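PDB 3BEM: putative NAD(P)H nitroreductase MhqN from Bacillus subtilis, which probably reduces nitroaromatic or related compounds with FMN as cofactor and NAD(P)H as electron donor, and may contribute to the breakdown of aromatic compounds. Local coordinates for residues F54-T59 with A103-G108; D95-Q100 with Q137-E142. The protein carries 3 engineered substitutions. All coordinates share one frame; numbering follows the deposited sequence.

Contact 1 of 2, residues F54-T59 with A103-G108; sequences FNLQHT and ADIYEG. With FMN (flavin mononucleotide), chain E.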
ATOM      1  N   PHE B  54      -9.410  -5.520   9.877  1.00 15.86           N
ATOM      2  CA  PHE B  54     -10.491  -5.435  10.862  1.00 14.95           C
ATOM      3  C   PHE B  54     -11.269  -4.129  10.797  1.00 15.09           C
ATOM      4  O   PHE B  54     -11.947  -3.752  11.762  1.00 16.03           O
ATOM      5  CB  PHE B  54      -9.934  -5.644  12.302  1.00 18.14           C
ATOM      6  CG  PHE B  54      -9.173  -6.941  12.491  1.00 19.13           C
ATOM      7  CD1 PHE B  54      -9.835  -8.102  12.821  1.00 28.29           C
ATOM      8  CD2 PHE B  54      -7.799  -6.978  12.325  1.00 19.87           C
ATOM      9  CE1 PHE B  54      -9.126  -9.271  12.982  1.00 34.11           C
ATOM     10  CE2 PHE B  54      -7.084  -8.152  12.472  1.00 28.85           C
ATOM     11  CZ  PHE B  54      -7.755  -9.295  12.800  1.00 30.31           C
ATOM     12  N   ASN B  55     -11.162  -3.407   9.670  1.00 13.93           N
ATOM     13  CA  ASN B  55     -11.755  -2.079   9.508  1.00 16.10           C
ATOM     14  C   ASN B  55     -11.317  -1.103  10.593  1.00 15.45           C
ATOM     15  O   ASN B  55     -12.079  -0.242  10.983  1.00 14.46           O
ATOM     16  CB  ASN B  55     -13.253  -2.191   9.462  1.00 15.42           C
ATOM     17  CG  ASN B  55     -13.936  -0.929   9.001  1.00 18.34           C
ATOM     18  OD1 ASN B  55     -13.428  -0.214   8.133  1.00 18.45           O
ATOM     19  ND2 ASN B  55     -15.129  -0.632   9.606  1.00 18.98           N
ATOM     20  N   LEU B  56     -10.105  -1.298  11.131  1.00 14.34           N
ATOM     21  CA  LEU B  56      -9.597  -0.430  12.187  1.00 15.28           C
ATOM     22  C   LEU B  56      -9.143   0.948  11.695  1.00 16.91           C
ATOM     23  O   LEU B  56      -8.977   1.858  12.507  1.00 17.41           O
ATOM     24  CB  LEU B  56      -8.481  -1.117  12.962  1.00 14.86           C
ATOM     25  CG  LEU B  56      -8.935  -2.274  13.844  1.00 15.84           C
ATOM     26  CD1 LEU B  56      -7.707  -2.942  14.337  1.00 17.00           C
ATOM     27  CD2 LEU B  56      -9.794  -1.754  15.012  1.00 15.58           C
ATOM     28  N   GLN B  57      -8.954   1.109  10.363  1.00 15.20           N
ATOM     29  CA  GLN B  57      -8.699   2.448   9.809  1.00 12.49           C
ATOM     30  C   GLN B  57      -7.488   3.124  10.555  1.00 15.51           C
ATOM     31  O   GLN B  57      -7.577   4.217  11.138  1.00 17.61           O
ATOM     32  CB  GLN B  57      -9.974   3.242   9.855  1.00 14.80           C
ATOM     33  CG  GLN B  57     -11.064   2.637   9.015  1.00 15.62           C
ATOM     34  CD  GLN B  57     -12.437   3.196   9.358  1.00 17.45           C
ATOM     35  OE1 GLN B  57     -12.712   4.327   9.021  1.00 17.44           O
ATOM     36  NE2 GLN B  57     -13.282   2.410  10.079  1.00 16.78           N
ATOM     37  N   HIS B  58      -6.356   2.436  10.461  1.00 15.14           N
ATOM     38  CA  HIS B  58      -5.111   2.727  11.148  1.00 16.44           C
ATOM     39  C   HIS B  58      -4.481   4.070  10.779  1.00 18.80           C
ATOM     40  O   HIS B  58      -3.678   4.594  11.543  1.00 16.90           O
ATOM     41  CB  HIS B  58      -4.061   1.647  10.869  1.00 15.64           C
ATOM     42  CG  HIS B  58      -4.535   0.252  11.101  1.00 14.68           C
ATOM     43  ND1 HIS B  58      -5.525  -0.329  10.329  1.00 15.76           N
ATOM     44  CD2 HIS B  58      -4.133  -0.696  11.977  1.00 16.54           C
ATOM     45  CE1 HIS B  58      -5.707  -1.575  10.725  1.00 15.16           C
ATOM     46  NE2 HIS B  58      -4.884  -1.825  11.739  1.00 15.59           N
ATOM     47  N   THR B  59      -4.806   4.574   9.601  1.00 14.89           N
ATOM     48  CA  THR B  59      -4.064   5.638   8.942  1.00 14.98           C
ATOM     49  C   THR B  59      -4.578   7.007   9.322  1.00 18.71           C
ATOM     50  O   THR B  59      -5.809   7.261   9.354  1.00 18.98           O
ATOM     51  CB  THR B  59      -4.072   5.474   7.387  1.00 15.18           C
ATOM     52  OG1 THR B  59      -3.819   4.128   7.023  1.00 17.80           O
ATOM     53  CG2 THR B  59      -3.004   6.363   6.685  1.00 13.05           C
ATOM     54  N   ALA B 103     -13.865  -1.110  19.822  1.00 17.74           N
ATOM     55  CA  ALA B 103     -15.151  -0.941  20.523  1.00 19.64           C
ATOM     56  C   ALA B 103     -15.943   0.214  19.920  1.00 18.57           C
ATOM     57  O   ALA B 103     -17.140   0.084  19.709  1.00 19.84           O
ATOM     58  CB  ALA B 103     -14.926  -0.727  21.986  1.00 20.44           C
ATOM     59  N   ASP B 104     -15.297   1.351  19.654  1.00 20.06           N
ATOM     60  CA  ASP B 104     -15.990   2.473  19.032  1.00 20.45           C
ATOM     61  C   ASP B 104     -16.357   2.230  17.590  1.00 21.44           C
ATOM     62  O   ASP B 104     -17.462   2.558  17.167  1.00 21.48           O
ATOM     63  CB  ASP B 104     -15.141   3.746  19.111  1.00 22.00           C
ATOM     64  CG  ASP B 104     -14.987   4.271  20.543  1.00 36.58           C
ATOM     65  OD1 ASP B 104     -15.984   4.289  21.319  1.00 38.25           O
ATOM     66  OD2 ASP B 104     -13.845   4.663  20.891  1.00 50.27           O
ATOM     67  N   ILE B 105     -15.432   1.665  16.809  1.00 18.99           N
ATOM     68  CA  ILE B 105     -15.703   1.435  15.389  1.00 18.47           C
ATOM     69  C   ILE B 105     -16.879   0.477  15.153  1.00 17.40           C
ATOM     70  O   ILE B 105     -17.708   0.726  14.258  1.00 19.19           O
ATOM     71  CB  ILE B 105     -14.430   0.972  14.668  1.00 16.81           C
ATOM     72  CG1 ILE B 105     -13.414   2.121  14.691  1.00 18.09           C
ATOM     73  CG2 ILE B 105     -14.778   0.470  13.218  1.00 17.14           C
ATOM     74  CD1 ILE B 105     -12.046   1.790  14.077  1.00 17.84           C
ATOM     75  N   TYR B 106     -17.002  -0.551  15.987  1.00 18.34           N
ATOM     76  CA  TYR B 106     -17.976  -1.614  15.794  1.00 19.19           C
ATOM     77  C   TYR B 106     -19.332  -1.298  16.467  1.00 17.84           C
ATOM     78  O   TYR B 106     -20.297  -2.000  16.271  1.00 19.29           O
ATOM     79  CB  TYR B 106     -17.484  -2.957  16.318  1.00 18.53           C
ATOM     80  CG  TYR B 106     -16.186  -3.446  15.726  1.00 15.29           C
ATOM     81  CD1 TYR B 106     -15.726  -2.956  14.494  1.00 19.37           C
ATOM     82  CD2 TYR B 106     -15.443  -4.415  16.357  1.00 17.74           C
ATOM     83  CE1 TYR B 106     -14.504  -3.386  13.963  1.00 16.99           C
ATOM     84  CE2 TYR B 106     -14.268  -4.836  15.856  1.00 15.19           C
ATOM     85  CZ  TYR B 106     -13.794  -4.328  14.644  1.00 15.73           C
ATOM     86  OH  TYR B 106     -12.583  -4.805  14.148  1.00 18.58           O
ATOM     87  N   GLU B 107     -19.390  -0.219  17.213  1.00 18.21           N
ATOM     88  CA  GLU B 107     -20.566   0.071  18.048  1.00 19.30           C
ATOM     89  C   GLU B 107     -21.842   0.268  17.236  1.00 19.36           C
ATOM     90  O   GLU B 107     -22.913  -0.155  17.651  1.00 20.11           O
ATOM     91  CB  GLU B 107     -20.291   1.279  18.912  1.00 22.59           C
ATOM     92  CG  GLU B 107     -21.187   1.311  20.118  1.00 25.12           C
ATOM     93  CD  GLU B 107     -20.684   2.208  21.237  1.00 36.08           C
ATOM     94  OE1 GLU B 107     -19.701   2.946  21.036  1.00 33.29           O
ATOM     95  OE2 GLU B 107     -21.302   2.162  22.333  1.00 34.18           O
ATOM     96  N   GLY B 108     -21.754   0.889  16.061  1.00 19.23           N
ATOM     97  CA  GLY B 108     -22.969   1.082  15.247  1.00 22.95           C
ATOM     98  C   GLY B 108     -23.662  -0.220  14.843  1.00 19.28           C
ATOM     99  O   GLY B 108     -24.876  -0.255  14.653  1.00 21.85           O
TER
HETATM  100  N1  FMN E 300     -10.595 -10.106   5.758  1.00 31.84           N
HETATM  101  C2  FMN E 300     -10.789 -11.420   6.135  1.00 33.57           C
HETATM  102  O2  FMN E 300     -11.883 -11.956   5.916  1.00 34.02           O
HETATM  103  N3  FMN E 300      -9.777 -12.130   6.764  1.00 34.54           N
HETATM  104  C4  FMN E 300      -8.547 -11.547   7.044  1.00 37.34           C
HETATM  105  O4  FMN E 300      -7.631 -12.301   7.434  1.00 27.69           O
HETATM  106  C4A FMN E 300      -8.361 -10.188   6.664  1.00 32.61           C
HETATM  107  N5  FMN E 300      -7.159  -9.532   6.922  1.00 30.81           N
HETATM  108  C5A FMN E 300      -6.970  -8.235   6.451  1.00 29.15           C
HETATM  109  C6  FMN E 300      -5.732  -7.595   6.628  1.00 26.70           C
HETATM  110  C7  FMN E 300      -5.498  -6.261   6.211  1.00 34.61           C
HETATM  111  C7M FMN E 300      -4.081  -5.853   5.855  1.00 24.69           C
HETATM  112  C8  FMN E 300      -6.534  -5.590   5.571  1.00 32.33           C
HETATM  113  C8M FMN E 300      -6.185  -4.521   4.585  1.00 23.55           C
HETATM  114  C9  FMN E 300      -7.775  -6.221   5.385  1.00 27.72           C
HETATM  115  C9A FMN E 300      -8.028  -7.538   5.812  1.00 24.25           C
HETATM  116  N10 FMN E 300      -9.252  -8.164   5.607  1.00 30.68           N
HETATM  117  C10 FMN E 300      -9.396  -9.488   6.001  1.00 32.41           C
HETATM  118  C1' FMN E 300     -10.452  -7.376   5.090  1.00 29.32           C
HETATM  119  C2' FMN E 300     -10.919  -6.234   6.039  1.00 30.77           C
HETATM  120  O2' FMN E 300     -11.721  -6.738   7.103  1.00 28.94           O
HETATM  121  C3' FMN E 300     -11.712  -5.201   5.210  1.00 32.75           C
HETATM  122  O3' FMN E 300     -10.778  -4.575   4.308  1.00 29.82           O
HETATM  123  C4' FMN E 300     -12.532  -4.187   6.041  1.00 27.95           C
HETATM  124  O4' FMN E 300     -13.491  -4.818   6.881  1.00 29.96           O
HETATM  125  C5' FMN E 300     -13.376  -3.210   5.194  1.00 31.50           C
HETATM  126  O5' FMN E 300     -14.167  -3.824   4.164  1.00 27.24           O
HETATM  127  P   FMN E 300     -14.112  -3.135   2.711  1.00 20.59           P
HETATM  128  O1P FMN E 300     -14.920  -3.870   1.757  1.00 22.08           O
HETATM  129  O2P FMN E 300     -14.729  -1.831   2.786  1.00 23.09           O
HETATM  130  O3P FMN E 300     -12.682  -3.197   2.380  1.00 23.10           O

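Contact 2 of 2, residues D95-Q100 with Q137-E142; sequences DKQAYQ and QFKRDE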
ATOM      1  N   ASP B  95      -1.404   4.316  13.215  1.00 17.22           N
ATOM      2  CA  ASP B  95      -1.613   4.142  14.659  1.00 16.77           C
ATOM      3  C   ASP B  95      -1.223   2.742  15.129  1.00 15.10           C
ATOM      4  O   ASP B  95      -1.885   1.764  14.813  1.00 17.17           O
ATOM      5  CB  ASP B  95      -3.064   4.396  14.945  1.00 18.63           C
ATOM      6  CG  ASP B  95      -3.391   4.502  16.395  1.00 21.57           C
ATOM      7  OD1 ASP B  95      -2.514   4.361  17.257  1.00 19.49           O
ATOM      8  OD2 ASP B  95      -4.592   4.786  16.667  1.00 22.06           O
ATOM      9  N   LYS B  96      -0.159   2.673  15.943  1.00 17.36           N
ATOM     10  CA  LYS B  96       0.287   1.430  16.553  1.00 18.31           C
ATOM     11  C   LYS B  96      -0.693   0.902  17.607  1.00 18.56           C
ATOM     12  O   LYS B  96      -0.642  -0.274  17.975  1.00 20.36           O
ATOM     13  CB  LYS B  96       1.675   1.627  17.161  1.00 18.25           C
ATOM     14  CG  LYS B  96       2.765   1.842  16.128  1.00 20.49           C
ATOM     15  CD  LYS B  96       4.142   2.104  16.741  1.00 23.79           C
ATOM     16  CE  LYS B  96       4.250   3.412  17.434  1.00 24.71           C
ATOM     17  NZ  LYS B  96       5.665   3.692  17.885  1.00 25.00           N
ATOM     18  N   GLN B  97      -1.603   1.739  18.061  1.00 17.14           N
ATOM     19  CA  GLN B  97      -2.674   1.334  19.015  1.00 19.04           C
ATOM     20  C   GLN B  97      -4.067   1.354  18.369  1.00 19.16           C
ATOM     21  O   GLN B  97      -5.083   1.527  19.052  1.00 17.49           O
ATOM     22  CB  GLN B  97      -2.644   2.259  20.253  1.00 21.85           C
ATOM     23  CG  GLN B  97      -1.317   2.254  20.965  1.00 26.77           C
ATOM     24  CD  GLN B  97      -0.887   0.849  21.395  1.00 32.48           C
ATOM     25  OE1 GLN B  97       0.246   0.441  21.169  1.00 47.77           O
ATOM     26  NE2 GLN B  97      -1.803   0.106  21.993  1.00 40.28           N
ATOM     27  N   ALA B  98      -4.109   1.180  17.029  1.00 18.73           N
ATOM     28  CA  ALA B  98      -5.392   1.235  16.272  1.00 18.94           C
ATOM     29  C   ALA B  98      -6.448   0.306  16.863  1.00 18.03           C
ATOM     30  O   ALA B  98      -7.624   0.622  16.886  1.00 18.48           O
ATOM     31  CB  ALA B  98      -5.172   0.874  14.783  1.00 18.21           C
ATOM     32  N   TYR B  99      -6.020  -0.841  17.363  1.00 17.48           N
ATOM     33  CA  TYR B  99      -6.954  -1.834  17.806  1.00 18.97           C
ATOM     34  C   TYR B  99      -7.797  -1.375  18.985  1.00 19.77           C
ATOM     35  O   TYR B  99      -8.884  -1.893  19.208  1.00 19.10           O
ATOM     36  CB  TYR B  99      -6.205  -3.102  18.170  1.00 19.80           C
ATOM     37  CG  TYR B  99      -5.326  -2.965  19.385  1.00 20.87           C
ATOM     38  CD1 TYR B  99      -4.026  -2.468  19.274  1.00 23.35           C
ATOM     39  CD2 TYR B  99      -5.789  -3.299  20.650  1.00 23.04           C
ATOM     40  CE1 TYR B  99      -3.223  -2.336  20.381  1.00 25.19           C
ATOM     41  CE2 TYR B  99      -4.982  -3.151  21.764  1.00 29.73           C
ATOM     42  CZ  TYR B  99      -3.695  -2.681  21.603  1.00 25.94           C
ATOM     43  OH  TYR B  99      -2.907  -2.529  22.709  1.00 30.91           O
ATOM     44  N   GLN B 100      -7.279  -0.410  19.748  1.00 18.10           N
ATOM     45  CA  GLN B 100      -8.044   0.181  20.873  1.00 21.01           C
ATOM     46  C   GLN B 100      -9.322   0.862  20.463  1.00 20.08           C
ATOM     47  O   GLN B 100     -10.178   1.117  21.309  1.00 22.91           O
ATOM     48  CB  GLN B 100      -7.192   1.171  21.679  1.00 20.83           C
ATOM     49  CG  GLN B 100      -6.100   0.464  22.454  1.00 22.79           C
ATOM     50  CD  GLN B 100      -5.014   1.383  23.041  1.00 29.37           C
ATOM     51  OE1 GLN B 100      -4.101   0.901  23.705  1.00 46.03           O
ATOM     52  NE2 GLN B 100      -5.105   2.687  22.795  1.00 41.87           N
ATOM     53  N   GLN B 137       5.693  -5.753  18.012  1.00 21.99           N
ATOM     54  CA  GLN B 137       6.195  -5.777  16.639  1.00 21.11           C
ATOM     55  C   GLN B 137       5.015  -5.850  15.657  1.00 21.00           C
ATOM     56  O   GLN B 137       5.008  -5.121  14.668  1.00 18.82           O
ATOM     57  CB  GLN B 137       7.176  -6.923  16.375  1.00 21.83           C
ATOM     58  CG  GLN B 137       7.800  -6.860  15.008  1.00 23.14           C
ATOM     59  CD  GLN B 137       8.824  -7.958  14.734  1.00 29.15           C
ATOM     60  OE1 GLN B 137      10.005  -7.668  14.504  1.00 41.47           O
ATOM     61  NE2 GLN B 137       8.373  -9.227  14.736  1.00 30.41           N
ATOM     62  N   PHE B 138       4.069  -6.751  15.921  1.00 18.95           N
ATOM     63  CA  PHE B 138       2.902  -6.907  15.064  1.00 19.25           C
ATOM     64  C   PHE B 138       2.092  -5.592  14.966  1.00 17.73           C
ATOM     65  O   PHE B 138       1.662  -5.209  13.884  1.00 16.35           O
ATOM     66  CB  PHE B 138       2.005  -8.054  15.512  1.00 17.98           C
ATOM     67  CG  PHE B 138       0.784  -8.218  14.642  1.00 19.00           C
ATOM     68  CD1 PHE B 138       0.915  -8.732  13.352  1.00 20.74           C
ATOM     69  CD2 PHE B 138      -0.477  -7.799  15.073  1.00 18.79           C
ATOM     70  CE1 PHE B 138      -0.195  -8.841  12.515  1.00 25.01           C
ATOM     71  CE2 PHE B 138      -1.579  -7.918  14.232  1.00 22.69           C
ATOM     72  CZ  PHE B 138      -1.410  -8.436  12.944  1.00 20.39           C
ATOM     73  N   LYS B 139       1.864  -4.917  16.086  1.00 16.46           N
ATOM     74  CA  LYS B 139       1.167  -3.642  16.126  1.00 16.83           C
ATOM     75  C   LYS B 139       1.825  -2.621  15.223  1.00 16.77           C
ATOM     76  O   LYS B 139       1.156  -1.873  14.525  1.00 16.50           O
ATOM     77  CB  LYS B 139       1.113  -3.084  17.555  1.00 20.33           C
ATOM     78  CG  LYS B 139       0.211  -3.878  18.520  1.00 18.22           C
ATOM     79  CD  LYS B 139       0.357  -3.352  19.916  1.00 20.65           C
ATOM     80  CE  LYS B 139      -0.322  -4.246  20.909  1.00 28.62           C
ATOM     81  NZ  LYS B 139      -0.108  -3.689  22.293  1.00 29.93           N
ATOM     82  N   ARG B 140       3.161  -2.602  15.233  1.00 18.25           N
ATOM     83  CA  ARG B 140       3.900  -1.679  14.383  1.00 16.69           C
ATOM     84  C   ARG B 140       3.865  -2.118  12.916  1.00 16.92           C
ATOM     85  O   ARG B 140       3.748  -1.262  12.024  1.00 17.88           O
ATOM     86  CB  ARG B 140       5.344  -1.560  14.904  1.00 17.65           C
ATOM     87  CG  ARG B 140       6.184  -0.588  14.139  1.00 23.11           C
ATOM     88  CD  ARG B 140       7.484  -0.277  14.873  1.00 23.62           C
ATOM     89  NE  ARG B 140       8.218   0.627  14.025  1.00 21.59           N
ATOM     90  CZ  ARG B 140       9.037   0.245  13.069  1.00 23.93           C
ATOM     91  NH1 ARG B 140       9.321  -1.030  12.894  1.00 21.44           N
ATOM     92  NH2 ARG B 140       9.583   1.169  12.282  1.00 23.01           N
ATOM     93  N   ASP B 141       4.023  -3.415  12.673  1.00 15.49           N
ATOM     94  CA  ASP B 141       3.890  -3.961  11.317  1.00 15.21           C
ATOM     95  C   ASP B 141       2.541  -3.530  10.709  1.00 15.31           C
ATOM     96  O   ASP B 141       2.482  -3.161   9.526  1.00 16.62           O
ATOM     97  CB  ASP B 141       3.897  -5.481  11.301  1.00 16.03           C
ATOM     98  CG  ASP B 141       5.215  -6.106  11.656  1.00 21.60           C
ATOM     99  OD1 ASP B 141       6.225  -5.370  11.756  1.00 26.64           O
ATOM    100  OD2 ASP B 141       5.200  -7.362  11.824  1.00 23.70           O
ATOM    101  N   GLU B 142       1.495  -3.614  11.528  1.00 14.48           N
ATOM    102  CA  GLU B 142       0.130  -3.296  11.107  1.00 17.39           C
ATOM    103  C   GLU B 142      -0.021  -1.827  10.793  1.00 16.74           C
ATOM    104  O   GLU B 142      -0.680  -1.454   9.804  1.00 16.56           O
ATOM    105  CB  GLU B 142      -0.873  -3.741  12.191  1.00 16.88           C
ATOM    106  CG  GLU B 142      -1.199  -5.209  12.055  1.00 16.93           C
ATOM    107  CD  GLU B 142      -2.036  -5.505  10.805  1.00 20.52           C
ATOM    108  OE1 GLU B 142      -3.252  -5.235  10.797  1.00 20.56           O
ATOM    109  OE2 GLU B 142      -1.466  -5.994   9.820  1.00 20.26           O
TER
HETATM  110  O   HOH W   1      -1.584  -1.021  14.405  1.00 20.89           O

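Contact 1 of 2, residues F54-T59 with A103-G108
Tyr106 and Ile105 of helix 102-111 pack against Phe54, Asn55 and Leu56 in a buried helix-to-loop contact at the wall of the FMN pocket, where the loop runs from helix 37-47 into strand 59-64. The one hydrogen bond between the two segments runs from Tyr106 OH to Phe54 O at 2.7 Å, the donor lying in the carbonyl plane and on a lone pair, with a C=O...donor angle of 135°. The carbonyl oxygen in turn sits at the edge of the tyrosine ring, in its plane. Tyr106 OH also lies 3.3 Å from Phe54 CB, and it has a second partner in Thr127 of helix 117-134, so it ties the loop to two helices. With Tyr106 replaced by a phenylalanine, Phe54 O would probably lose its donor and the loop its polar tie to both helices. Ile105 packs its methyls on backbone carbonyls. Its CG1 points away from the carbonyl carbon, beside the backbone N (chi1 -66°), and carries CD1 to within 3.4 Å of Leu56 O and, more loosely, 4.3 Å of Leu56 CD2, while CG2 touches Asn55 O at 3.6 Å. Asn55 O accepts a hydrogen bond from Gln57 NE2 at 3.0 Å, nearly straight (168°) and arriving from above the carbonyl plane. The side-chain amides of Asn55 and Gln57 find their strongest partners, Tyr207 and Lys209, on the second subunit. Asn55 CB lies 3.7 Å from FMN O4'. Together these bonds probably steady the backbone of a loop that borders the ribityl chain at the dimer interface.

Contact 2 of 2, residues D95-Q100 with Q137-E142
Lys139 reaches from helix 136-161 across the loop 95-100, its chain extended beyond CG and crossing the Tyr99 side chain at a slant. Lys139 CE passes 3.5 Å from Tyr99 CE1, and Lys139 NZ then donates to Tyr99 OH at 3.1 Å. Tyr99 CG stands between the backbone N and the carbonyl carbon (chi1 68°), which places CE1 and OH beside the lysine chain. Nearer the helix, Lys139 CB packs on Lys96 O at 3.3 Å. Gln97 bends at chi2 and brings OE1 to 4.0 Å from Lys139 CD, while its NE2 donates to Gln100 OE1 and weakly to Tyr99 OH. Lys96 lies alongside Arg140, with Lys96 CD 4.3 Å from Arg140 CG. Asp95 to Ala98 form a type I beta turn, reinforced by an Asx turn in which Asp95 OD1 accepts from Gln97 N. A water bridges the backbones, donating to Asp95 O and Lys139 O at 2.8 and 2.9 Å. At a separate site, Arg140 forms salt bridges to Asp141 of the second subunit and to Glu187. Lys139 NZ has its own salt bridges: Glu132 and Glu136 probably compensate the ammonium charge and favour its protonated form while it holds the Tyr99 hydroxyl.

Contacts 1 and 2, their centres about 13 Å apart, adjoin directly, and their segments alternate along the chain: 95-100 leads from strand 88-95 into the helix that carries 103-108. His58 O and Asp95 N, 2.8 Å apart, form a probable backbone hydrogen bond just before strand 59-64, beside the end of strand 88-95, and His58 CD2 packs on Ala98 CB at 3.4 Å. Leu56 completes the join, its CD1 lying 3.7 Å from Tyr99 CA. Contact 1 is the closer to the cofactor, since Phe54 and Asn55 line the FMN pocket, whereas the Tyr99 side chain of contact 2 is about 12 Å from the bound FMN. Both contacts touch the second subunit, whose residues complete the FMN site.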